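Local coordinates for uncharacterized protein DUF1185 (Bordetella bronchiseptica RB50, PDB 3BYQ) that is of unknown function, has a variant of the Bacillus chorismate mutase fold, and may take part in amino-acid metabolism, at residues 2-7 / 54-59; 15-20 / 172-177; 127-132 / 148-153. All blocks are in the same frame, centred on the assembly; numbering follows the deposited sequence. Where two conformers were deposited one is given.

Interaction 1: residues 2-7 / 54-59. With EDO (1,2-ethanediol), chain Q; EDO (1,2-ethanediol), chain X.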
loop_
_atom_site.group_PDB
_atom_site.type_symbol
_atom_site.label_atom_id
_atom_site.label_comp_id
_atom_site.label_asym_id
_atom_site.label_seq_id
_atom_site.Cartn_x
_atom_site.Cartn_y
_atom_site.Cartn_z
HETATM N N MSE B 2 -33.547 8.503 -18.301
HETATM C CA MSE B 2 -32.873 7.328 -17.667
HETATM C C MSE B 2 -31.929 7.797 -16.544
HETATM O O MSE B 2 -31.225 8.809 -16.647
HETATM C CB MSE B 2 -32.121 6.492 -18.711
ATOM N N SER B 3 -31.936 7.041 -15.464
ATOM C CA SER B 3 -31.118 7.380 -14.309
ATOM C C SER B 3 -29.646 7.337 -14.624
ATOM O O SER B 3 -29.169 6.489 -15.360
ATOM C CB SER B 3 -31.377 6.414 -13.162
ATOM O OG SER B 3 -30.584 6.737 -12.050
ATOM N N LEU B 4 -28.946 8.267 -14.010
ATOM C CA LEU B 4 -27.486 8.355 -14.123
ATOM C C LEU B 4 -26.810 7.615 -12.983
ATOM O O LEU B 4 -25.569 7.665 -12.844
ATOM C CB LEU B 4 -27.047 9.821 -14.049
ATOM C CG LEU B 4 -27.456 10.709 -15.211
ATOM C CD1 LEU B 4 -27.160 12.204 -14.903
ATOM C CD2 LEU B 4 -26.723 10.207 -16.460
ATOM N N ILE B 5 -27.616 6.939 -12.173
ATOM C CA ILE B 5 -27.113 6.284 -10.952
ATOM C C ILE B 5 -27.316 4.798 -11.010
ATOM O O ILE B 5 -28.430 4.310 -10.926
ATOM C CB ILE B 5 -27.775 6.846 -9.697
ATOM C CG1 ILE B 5 -27.583 8.369 -9.631
ATOM C CG2 ILE B 5 -27.199 6.145 -8.431
ATOM C CD1 ILE B 5 -28.242 8.997 -8.401
ATOM N N GLU B 6 -26.213 4.080 -11.165
ATOM C CA GLU B 6 -26.243 2.610 -11.212
ATOM C C GLU B 6 -25.271 2.072 -10.176
ATOM O O GLU B 6 -24.080 2.178 -10.347
ATOM C CB GLU B 6 -25.853 2.119 -12.593
ATOM C CG GLU B 6 -26.793 2.603 -13.665
ATOM C CD GLU B 6 -26.319 2.268 -15.062
ATOM O OE1 GLU B 6 -25.275 1.593 -15.231
ATOM O OE2 GLU B 6 -26.997 2.701 -16.002
ATOM N N ILE B 7 -25.810 1.464 -9.125
ATOM C CA ILE B 7 -24.992 0.957 -7.993
ATOM C C ILE B 7 -24.519 -0.494 -8.201
ATOM O O ILE B 7 -25.329 -1.410 -8.405
ATOM C CB ILE B 7 -25.796 1.034 -6.665
ATOM C CG1 ILE B 7 -26.330 2.445 -6.412
ATOM C CG2 ILE B 7 -24.939 0.556 -5.449
ATOM C CD1 ILE B 7 -27.301 2.525 -5.253
HETATM N N MSE B 54 -25.285 15.956 -10.525
HETATM C CA MSE B 54 -25.254 16.450 -9.138
HETATM C C MSE B 54 -26.645 16.457 -8.531
HETATM O O MSE B 54 -26.844 16.094 -7.368
HETATM C CB MSE B 54 -24.621 17.829 -9.057
HETATM C CG MSE B 54 -24.345 18.269 -7.668
HETATM SE SE MSE B 54 -23.257 19.844 -7.587
HETATM C CE MSE B 54 -24.547 21.113 -8.205
ATOM N N ALA B 55 -27.624 16.846 -9.344
ATOM C CA ALA B 55 -29.026 16.894 -8.906
ATOM C C ALA B 55 -29.571 15.516 -8.580
ATOM O O ALA B 55 -30.183 15.303 -7.514
ATOM C CB ALA B 55 -29.912 17.562 -9.977
ATOM N N GLU B 56 -29.331 14.564 -9.466
ATOM C CA GLU B 56 -29.835 13.212 -9.240
ATOM C C GLU B 56 -29.174 12.505 -8.047
ATOM O O GLU B 56 -29.817 11.741 -7.333
ATOM C CB GLU B 56 -29.739 12.330 -10.470
ATOM C CG GLU B 56 -30.650 11.117 -10.303
ATOM C CD GLU B 56 -30.566 10.113 -11.424
ATOM O OE1 GLU B 56 -30.020 10.460 -12.511
ATOM O OE2 GLU B 56 -31.083 8.980 -11.185
ATOM N N LEU B 57 -27.903 12.813 -7.824
ATOM C CA LEU B 57 -27.129 12.220 -6.730
ATOM C C LEU B 57 -27.667 12.555 -5.351
ATOM O O LEU B 57 -27.358 11.874 -4.385
ATOM C CB LEU B 57 -25.643 12.579 -6.843
ATOM C CG LEU B 57 -24.890 11.798 -7.929
ATOM C CD1 LEU B 57 -23.563 12.534 -8.269
ATOM C CD2 LEU B 57 -24.673 10.323 -7.523
ATOM N N ARG B 58 -28.507 13.576 -5.260
ATOM C CA ARG B 58 -29.090 13.904 -3.961
ATOM C C ARG B 58 -29.827 12.691 -3.397
ATOM O O ARG B 58 -29.767 12.447 -2.206
ATOM C CB ARG B 58 -30.010 15.122 -4.063
ATOM C CG ARG B 58 -30.399 15.746 -2.736
ATOM C CD ARG B 58 -29.318 16.669 -2.190
ATOM N NE ARG B 58 -29.118 17.829 -3.053
ATOM C CZ ARG B 58 -29.937 18.880 -3.095
ATOM N NH1 ARG B 58 -30.959 18.994 -2.267
ATOM N NH2 ARG B 58 -29.685 19.868 -3.933
ATOM N N SER B 59 -30.464 11.922 -4.281
ATOM C CA SER B 59 -31.213 10.719 -3.856
ATOM C C SER B 59 -30.290 9.652 -3.274
ATOM O O SER B 59 -30.674 8.905 -2.377
ATOM C CB SER B 59 -32.052 10.120 -4.989
ATOM O OG SER B 59 -31.246 9.724 -6.074
HETATM C C1 EDO Q . -33.047 15.878 -0.184
HETATM O O1 EDO Q . -33.571 15.669 -1.503
HETATM C C2 EDO Q . -32.976 17.366 0.122
HETATM O O2 EDO Q . -31.625 17.774 0.352
HETATM C C1 EDO X . -29.124 7.809 -19.440
HETATM O O1 EDO X . -28.648 8.557 -20.579
HETATM C C2 EDO X . -28.088 7.725 -18.322
HETATM O O2 EDO X . -27.645 6.371 -18.090
#
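The carboxylate of Glu56 meets the amino-terminal segment with both oxygens, Leu4 N giving its hydrogen to OE1 on the syn side, 24° out of the carboxylate plane. This bond from Leu4 N to Glu56 OE1 is 2.9 Å long and nearly straight, at 167°. Ser3 OG donates to Glu56 OE2; their separation of 2.5 Å is unusually short and its exact length doubtful. With its CG anti to the backbone N (chi1 -163°) and the chain extended beyond, Glu56 is long enough to carry this charge from helix 51-72 to the loop before strand 7-17. Ser3 suits its place because Ser3 OG also accepts from Ile5 N at 3.0 Å. That bond closes an ST turn, which also presents the Leu4 amide to the acid. Ile5 supplies the apolar half. Its CD1 reaches the helix backbone, 3.3 Å from Glu56 O, and packs on Leu57 CD2 at 3.9 Å, while the carboxylate stem of Glu56 runs against it from the opposite direction. Glu56 O itself accepts from both Ser59 N and Ser59 OG. Leu57 also touches Ala101 of helix 98-109 and Ile38 of strand 29-39.

Interaction 2: residues 15-20 / 172-177. With EDO (1,2-ethanediol), chain R; EDO (1,2-ethanediol), chain P; EDO (1,2-ethanediol), chain Y; EDO (1,2-ethanediol), chain C.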
loop_
_atom_site.group_PDB
_atom_site.type_symbol
_atom_site.label_atom_id
_atom_site.label_comp_id
_atom_site.label_asym_id
_atom_site.label_seq_id
_atom_site.Cartn_x
_atom_site.Cartn_y
_atom_site.Cartn_z
ATOM N N GLU B 15 -17.407 1.198 13.257
ATOM C CA GLU B 15 -16.209 1.055 14.073
ATOM C C GLU B 15 -16.537 1.514 15.478
ATOM O O GLU B 15 -16.925 2.658 15.690
ATOM C CB GLU B 15 -15.093 1.938 13.476
ATOM C CG GLU B 15 -13.772 1.882 14.209
ATOM C CD GLU B 15 -12.841 3.020 13.813
ATOM O OE1 GLU B 15 -13.122 4.230 14.087
ATOM O OE2 GLU B 15 -11.785 2.688 13.232
ATOM N N THR B 16 -16.359 0.630 16.436
ATOM C CA THR B 16 -16.621 0.933 17.837
ATOM C C THR B 16 -15.279 0.983 18.534
ATOM O O THR B 16 -14.519 0.014 18.485
ATOM C CB THR B 16 -17.505 -0.133 18.495
ATOM O OG1 THR B 16 -18.709 -0.315 17.711
ATOM C CG2 THR B 16 -17.864 0.260 19.922
ATOM N N THR B 17 -14.984 2.142 19.124
ATOM C CA THR B 17 -13.742 2.328 19.866
ATOM C C THR B 17 -14.004 2.437 21.365
ATOM O O THR B 17 -14.726 3.315 21.843
ATOM C CB THR B 17 -13.005 3.582 19.394
ATOM O OG1 THR B 17 -12.739 3.477 17.986
ATOM C CG2 THR B 17 -11.687 3.758 20.153
ATOM N N TYR B 18 -13.401 1.515 22.095
ATOM C CA TYR B 18 -13.574 1.426 23.537
ATOM C C TYR B 18 -12.566 2.296 24.288
ATOM O O TYR B 18 -12.841 2.815 25.371
ATOM C CB TYR B 18 -13.453 -0.027 24.002
ATOM C CG TYR B 18 -14.545 -0.858 23.452
ATOM C CD1 TYR B 18 -15.821 -0.796 23.991
ATOM C CD2 TYR B 18 -14.335 -1.679 22.359
ATOM C CE1 TYR B 18 -16.849 -1.552 23.460
ATOM C CE2 TYR B 18 -15.347 -2.426 21.823
ATOM C CZ TYR B 18 -16.614 -2.344 22.363
ATOM O OH TYR B 18 -17.642 -3.097 21.830
ATOM N N HIS B 19 -11.371 2.387 23.719
ATOM C CA HIS B 19 -10.280 3.165 24.303
ATOM C C HIS B 19 -9.144 3.280 23.313
ATOM O O HIS B 19 -9.173 2.630 22.271
ATOM C CB HIS B 19 -9.735 2.493 25.581
ATOM C CG HIS B 19 -9.014 1.201 25.345
ATOM N ND1 HIS B 19 -7.705 1.143 24.914
ATOM C CD2 HIS B 19 -9.405 -0.075 25.519
ATOM C CE1 HIS B 19 -7.328 -0.120 24.832
ATOM N NE2 HIS B 19 -8.345 -0.880 25.184
ATOM N N GLU B 20 -8.163 4.096 23.694
ATOM C CA GLU B 20 -6.866 4.192 22.994
ATOM C C GLU B 20 -5.738 4.249 24.019
ATOM O O GLU B 20 -4.932 5.184 24.066
ATOM C CB GLU B 20 -6.796 5.326 21.990
ATOM C CG GLU B 20 -5.686 5.033 21.002
ATOM C CD GLU B 20 -5.436 6.131 20.015
ATOM O OE1 GLU B 20 -6.016 7.234 20.083
ATOM O OE2 GLU B 20 -4.622 5.872 19.144
ATOM N N ALA B 172 -17.459 12.328 20.970
ATOM C CA ALA B 172 -16.091 12.868 21.022
ATOM C C ALA B 172 -15.030 11.784 20.923
ATOM O O ALA B 172 -15.312 10.586 21.099
ATOM C CB ALA B 172 -15.903 13.652 22.312
ATOM N N ARG B 173 -13.805 12.206 20.660
ATOM C CA ARG B 173 -12.665 11.270 20.751
ATOM C C ARG B 173 -12.689 10.606 22.141
ATOM O O ARG B 173 -13.011 11.250 23.161
ATOM C CB ARG B 173 -11.331 11.963 20.598
ATOM C CG ARG B 173 -11.092 12.621 19.243
ATOM C CD ARG B 173 -9.666 13.192 19.091
ATOM N NE ARG B 173 -9.400 14.235 20.071
ATOM C CZ ARG B 173 -9.870 15.469 19.974
ATOM N NH1 ARG B 173 -10.630 15.832 18.957
ATOM N NH2 ARG B 173 -9.583 16.338 20.931
ATOM N N VAL B 174 -12.270 9.357 22.194
ATOM C CA VAL B 174 -12.368 8.585 23.462
ATOM C C VAL B 174 -11.562 9.124 24.619
ATOM O O VAL B 174 -11.953 8.911 25.761
ATOM C CB VAL B 174 -12.066 7.058 23.272
ATOM C CG1 VAL B 174 -13.149 6.440 22.372
ATOM C CG2 VAL B 174 -10.645 6.898 22.698
ATOM N N HIS B 175 -10.486 9.854 24.319
ATOM C CA HIS B 175 -9.637 10.494 25.350
ATOM C C HIS B 175 -9.456 11.975 25.111
ATOM O O HIS B 175 -8.425 12.536 25.413
ATOM C CB HIS B 175 -8.267 9.817 25.490
ATOM C CG HIS B 175 -8.367 8.359 25.741
ATOM N ND1 HIS B 175 -9.232 7.813 26.671
ATOM C CD2 HIS B 175 -7.706 7.325 25.179
ATOM C CE1 HIS B 175 -9.108 6.496 26.644
ATOM N NE2 HIS B 175 -8.183 6.177 25.759
ATOM N N ALA B 176 -10.485 12.604 24.579
ATOM C CA ALA B 176 -10.449 14.054 24.357
ATOM C C ALA B 176 -10.100 14.776 25.654
ATOM O O ALA B 176 -10.756 14.593 26.712
ATOM C CB ALA B 176 -11.752 14.561 23.776
ATOM N N ARG B 177 -9.081 15.620 25.552
ATOM C CA ARG B 177 -8.561 16.391 26.696
ATOM C C ARG B 177 -7.756 17.646 26.381
ATOM O O ARG B 177 -6.851 17.999 27.120
ATOM C CB ARG B 177 -7.748 15.449 27.569
ATOM C CG ARG B 177 -6.512 14.850 26.924
ATOM C CD ARG B 177 -6.065 13.669 27.764
ATOM N NE ARG B 177 -4.751 13.112 27.403
ATOM C CZ ARG B 177 -4.553 12.151 26.501
ATOM N NH1 ARG B 177 -5.538 11.690 25.749
ATOM N NH2 ARG B 177 -3.334 11.675 26.317
HETATM C C1 EDO R . -9.908 11.883 29.335
HETATM O O1 EDO R . -10.784 12.438 28.336
HETATM C C2 EDO R . -9.486 10.440 29.022
HETATM O O2 EDO R . -10.569 9.532 28.733
HETATM C C1 EDO P . -16.674 8.681 23.251
HETATM O O1 EDO P . -17.457 9.334 22.251
HETATM C C2 EDO P . -16.234 9.646 24.314
HETATM O O2 EDO P . -17.377 10.253 24.931
HETATM C C1 EDO Y . -20.850 -2.695 18.243
HETATM O O1 EDO Y . -20.673 -1.644 19.178
HETATM C C2 EDO Y . -20.260 -3.938 18.861
HETATM O O2 EDO Y . -21.104 -4.303 19.950
HETATM C C1 EDO C . -8.602 21.928 29.711
HETATM O O1 EDO C . -8.313 23.292 29.374
HETATM C C2 EDO C . -7.474 21.031 29.219
HETATM O O2 EDO C . -7.653 19.698 29.714
#
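Where the backbone leaves strand 7-17, it passes the irregular segment 172-177 most closely at His19 and Val174, whose CA atoms are 5.9 Å apart. One backbone amide is used across the contact: Glu20 N donates to His175 NE2 at 2.9 Å, with an angle of 161° at the hydrogen. The donor stands 32° out of the imidazole plane, so the ring is approached at a tilt. A histidine fits here because its two nitrogens can serve different partners; ND1 is hydrogen-bonded at the ring edge to O2 of a 1,2-ethanediol (chain R), probably from the crystallisation liquor. The branched side chain of Val174 covers the imidazole with one methyl and reaches Thr17 with the other. Val174 CG2 lies 3.9 Å above the centre of one face of the ring. CG1 turns to strand 15-17, 3.5 Å from Thr17 O and 3.8 Å from Thr17 CG2, the two side chains crossing at about a right angle. The methyl of Thr17 comes to Val174 because CG2 is anti to the backbone N while OG1 sits beside it (chi1 -58°). Beyond these residues, the Glu20 carboxylate forms a salt bridge with Arg158 of the second subunit and accepts from Met92 N of the third, while Arg177 pairs with Glu91 of the third. Residues 15-17 also join an antiparallel strand of the second subunit, so this is a strand end packed against a loop, where the sheet continues into the next subunit.

Interaction 3: residues 127-132 / 148-153; sequences GYRMMV and SIEIGI. With EDO (1,2-ethanediol), chain O.
Arg129 folds its guanidinium over the backbone at Ile151 and Gly152, with Gly152 CA 3.4 Å above the plane and offset toward the rim. Bends at chi2 and chi3 bring the group round so that NE donates to Glu150 OE1 at 2.9 Å, a salt bridge lying in the guanidinium plane but reaching the carboxylate from above its own plane. The two planes are 68° apart, and a weak second bond runs from NH2 to the same oxygen, Glu150 OE1. Glycine suits position 152 because its backbone angles, and the closeness of Tyr128 O and Arg129 NH1, would crowd a side chain. The strands are antiparallel: Met130 with Ile151 and Val132 with Ile149 form hydrogen-bonded pairs, the shortest bond being Val132 N to Ile149 O at 2.7 Å. Between them stands the non-hydrogen-bonded pair Met131 and Glu150. On that side Glu150 OE2 is hydrogen-bonded to Tyr128 OH of the third subunit. On the other face, Val132 CG2 packs on Ile151 CG1 at 3.7 Å. The hairpin 130-136 and 147-151 extends the sheet beside strand 79-86; the buried Met130 and Val132 touch side chains of strands 79-86 and 119-123, and the equally buried Ile149 and Ile151 touch strand 161-169.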
loop_
_atom_site.group_PDB
_atom_site.type_symbol
_atom_site.label_atom_id
_atom_site.label_comp_id
_atom_site.label_asym_id
_atom_site.label_seq_id
_atom_site.Cartn_x
_atom_site.Cartn_y
_atom_site.Cartn_z
ATOM N N GLY B 127 -9.173 0.223 -4.639
ATOM C CA GLY B 127 -8.656 -0.161 -3.352
ATOM C C GLY B 127 -8.069 0.931 -2.519
ATOM O O GLY B 127 -7.654 0.699 -1.395
ATOM N N TYR B 128 -7.997 2.129 -3.082
ATOM C CA TYR B 128 -7.440 3.247 -2.365
ATOM C C TYR B 128 -8.194 3.438 -1.044
ATOM O O TYR B 128 -9.420 3.405 -1.000
ATOM C CB TYR B 128 -7.537 4.526 -3.205
ATOM C CG TYR B 128 -6.837 5.714 -2.585
ATOM C CD1 TYR B 128 -5.463 5.719 -2.508
ATOM C CD2 TYR B 128 -7.535 6.834 -2.114
ATOM C CE1 TYR B 128 -4.787 6.794 -1.980
ATOM C CE2 TYR B 128 -6.834 7.914 -1.529
ATOM C CZ TYR B 128 -5.462 7.869 -1.478
ATOM O OH TYR B 128 -4.662 8.875 -0.929
ATOM N N ARG B 129 -7.422 3.635 0.019
ATOM C CA ARG B 129 -7.955 3.854 1.375
ATOM C C ARG B 129 -7.769 5.310 1.731
ATOM O O ARG B 129 -6.708 5.853 1.482
ATOM C CB ARG B 129 -7.146 3.071 2.396
ATOM C CG ARG B 129 -6.880 1.620 2.117
ATOM C CD ARG B 129 -8.089 0.800 2.171
ATOM N NE ARG B 129 -8.864 0.902 3.405
ATOM C CZ ARG B 129 -10.070 0.372 3.553
ATOM N NH1 ARG B 129 -10.609 -0.342 2.572
ATOM N NH2 ARG B 129 -10.736 0.532 4.675
HETATM N N MSE B 130 -8.771 5.924 2.350
HETATM C CA MSE B 130 -8.688 7.347 2.661
HETATM C C MSE B 130 -9.243 7.686 4.027
HETATM O O MSE B 130 -10.322 7.236 4.378
HETATM C CB MSE B 130 -9.480 8.102 1.554
HETATM C CG MSE B 130 -9.400 9.595 1.539
HETATM SE SE MSE B 130 -10.150 10.309 -0.097
HETATM C CE MSE B 130 -11.995 9.930 0.230
HETATM N N MSE B 131 -8.502 8.506 4.774
HETATM C CA MSE B 131 -8.941 8.982 6.095
HETATM C C MSE B 131 -9.948 10.071 5.875
HETATM O O MSE B 131 -9.679 11.032 5.148
HETATM C CB MSE B 131 -7.807 9.609 6.925
HETATM C CG MSE B 131 -6.675 8.717 7.275
HETATM SE SE MSE B 131 -7.176 7.193 8.299
HETATM C CE MSE B 131 -7.925 8.012 9.871
ATOM N N VAL B 132 -11.101 9.928 6.507
ATOM C CA VAL B 132 -12.189 10.918 6.369
ATOM C C VAL B 132 -12.384 11.680 7.665
ATOM O O VAL B 132 -12.672 11.087 8.703
ATOM C CB VAL B 132 -13.535 10.244 5.951
ATOM C CG1 VAL B 132 -14.641 11.340 5.747
ATOM C CG2 VAL B 132 -13.322 9.426 4.677
ATOM N N SER B 148 -11.460 10.989 12.892
ATOM C CA SER B 148 -11.295 10.428 11.547
ATOM C C SER B 148 -11.664 8.990 11.506
ATOM O O SER B 148 -11.568 8.293 12.513
ATOM C CB SER B 148 -9.804 10.508 11.113
ATOM O OG SER B 148 -9.331 11.829 11.084
ATOM N N ILE B 149 -12.126 8.562 10.337
ATOM C CA ILE B 149 -12.363 7.144 10.060
ATOM C C ILE B 149 -11.851 6.843 8.634
ATOM O O ILE B 149 -12.007 7.661 7.733
ATOM C CB ILE B 149 -13.813 6.736 10.245
ATOM C CG1 ILE B 149 -13.947 5.223 10.053
ATOM C CG2 ILE B 149 -14.713 7.496 9.265
ATOM C CD1 ILE B 149 -15.365 4.649 10.313
ATOM N N GLU B 150 -11.227 5.694 8.452
ATOM C CA GLU B 150 -10.739 5.316 7.123
ATOM C C GLU B 150 -11.818 4.611 6.326
ATOM O O GLU B 150 -12.486 3.717 6.841
ATOM C CB GLU B 150 -9.510 4.393 7.218
ATOM C CG GLU B 150 -8.760 4.324 5.883
ATOM C CD GLU B 150 -7.673 3.301 5.824
ATOM O OE1 GLU B 150 -8.010 2.098 5.891
ATOM O OE2 GLU B 150 -6.496 3.703 5.671
ATOM N N ILE B 151 -11.963 4.978 5.057
ATOM C CA ILE B 151 -12.898 4.295 4.171
ATOM C C ILE B 151 -12.152 3.730 2.968
ATOM O O ILE B 151 -11.006 4.126 2.668
ATOM C CB ILE B 151 -14.044 5.228 3.664
ATOM C CG1 ILE B 151 -13.517 6.328 2.726
ATOM C CG2 ILE B 151 -14.816 5.821 4.865
ATOM C CD1 ILE B 151 -14.624 7.105 1.954
ATOM N N GLY B 152 -12.844 2.864 2.250
ATOM C CA GLY B 152 -12.307 2.262 1.038
ATOM C C GLY B 152 -12.940 0.928 0.777
ATOM O O GLY B 152 -13.482 0.300 1.690
ATOM N N ILE B 153 -12.938 0.547 -0.485
ATOM C CA ILE B 153 -13.456 -0.766 -0.909
ATOM C C ILE B 153 -12.339 -1.355 -1.752
ATOM O O ILE B 153 -11.808 -0.719 -2.663
ATOM C CB ILE B 153 -14.803 -0.662 -1.663
ATOM C CG1 ILE B 153 -15.866 -0.134 -0.693
ATOM C CG2 ILE B 153 -15.271 -2.038 -2.242
ATOM C CD1 ILE B 153 -17.246 0.079 -1.320
HETATM C C1 EDO O . -11.366 0.740 10.263
HETATM O O1 EDO O . -10.252 1.406 9.647
HETATM C C2 EDO O . -12.657 1.322 9.715
HETATM O O2 EDO O . -12.588 1.390 8.280
HETATM O O HOH W 1 -11.770 2.492 -2.187
#

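How the interactions relate
Interaction 1 lies at the surface, its centre about 18 Å from the chain's centre, and ties a loop to helix 51-72 through a side-chain acid. Interactions 2 and 3 are partly buried, and both touch the second subunit. Interaction 3, its centre about 11 Å from the chain's centre, is the one made by paired strands of the same sheet, where regular backbone bonding is joined by a salt bridge. In interaction 2 a side chain from a loop takes the amide just past a strand end. It touches interaction 3 through Glu15 CB and Ile149 CD1, and encloses it along the chain. Interactions 1 and 2 lie on opposite sides of the chain's centre, their centres about 36 Å apart.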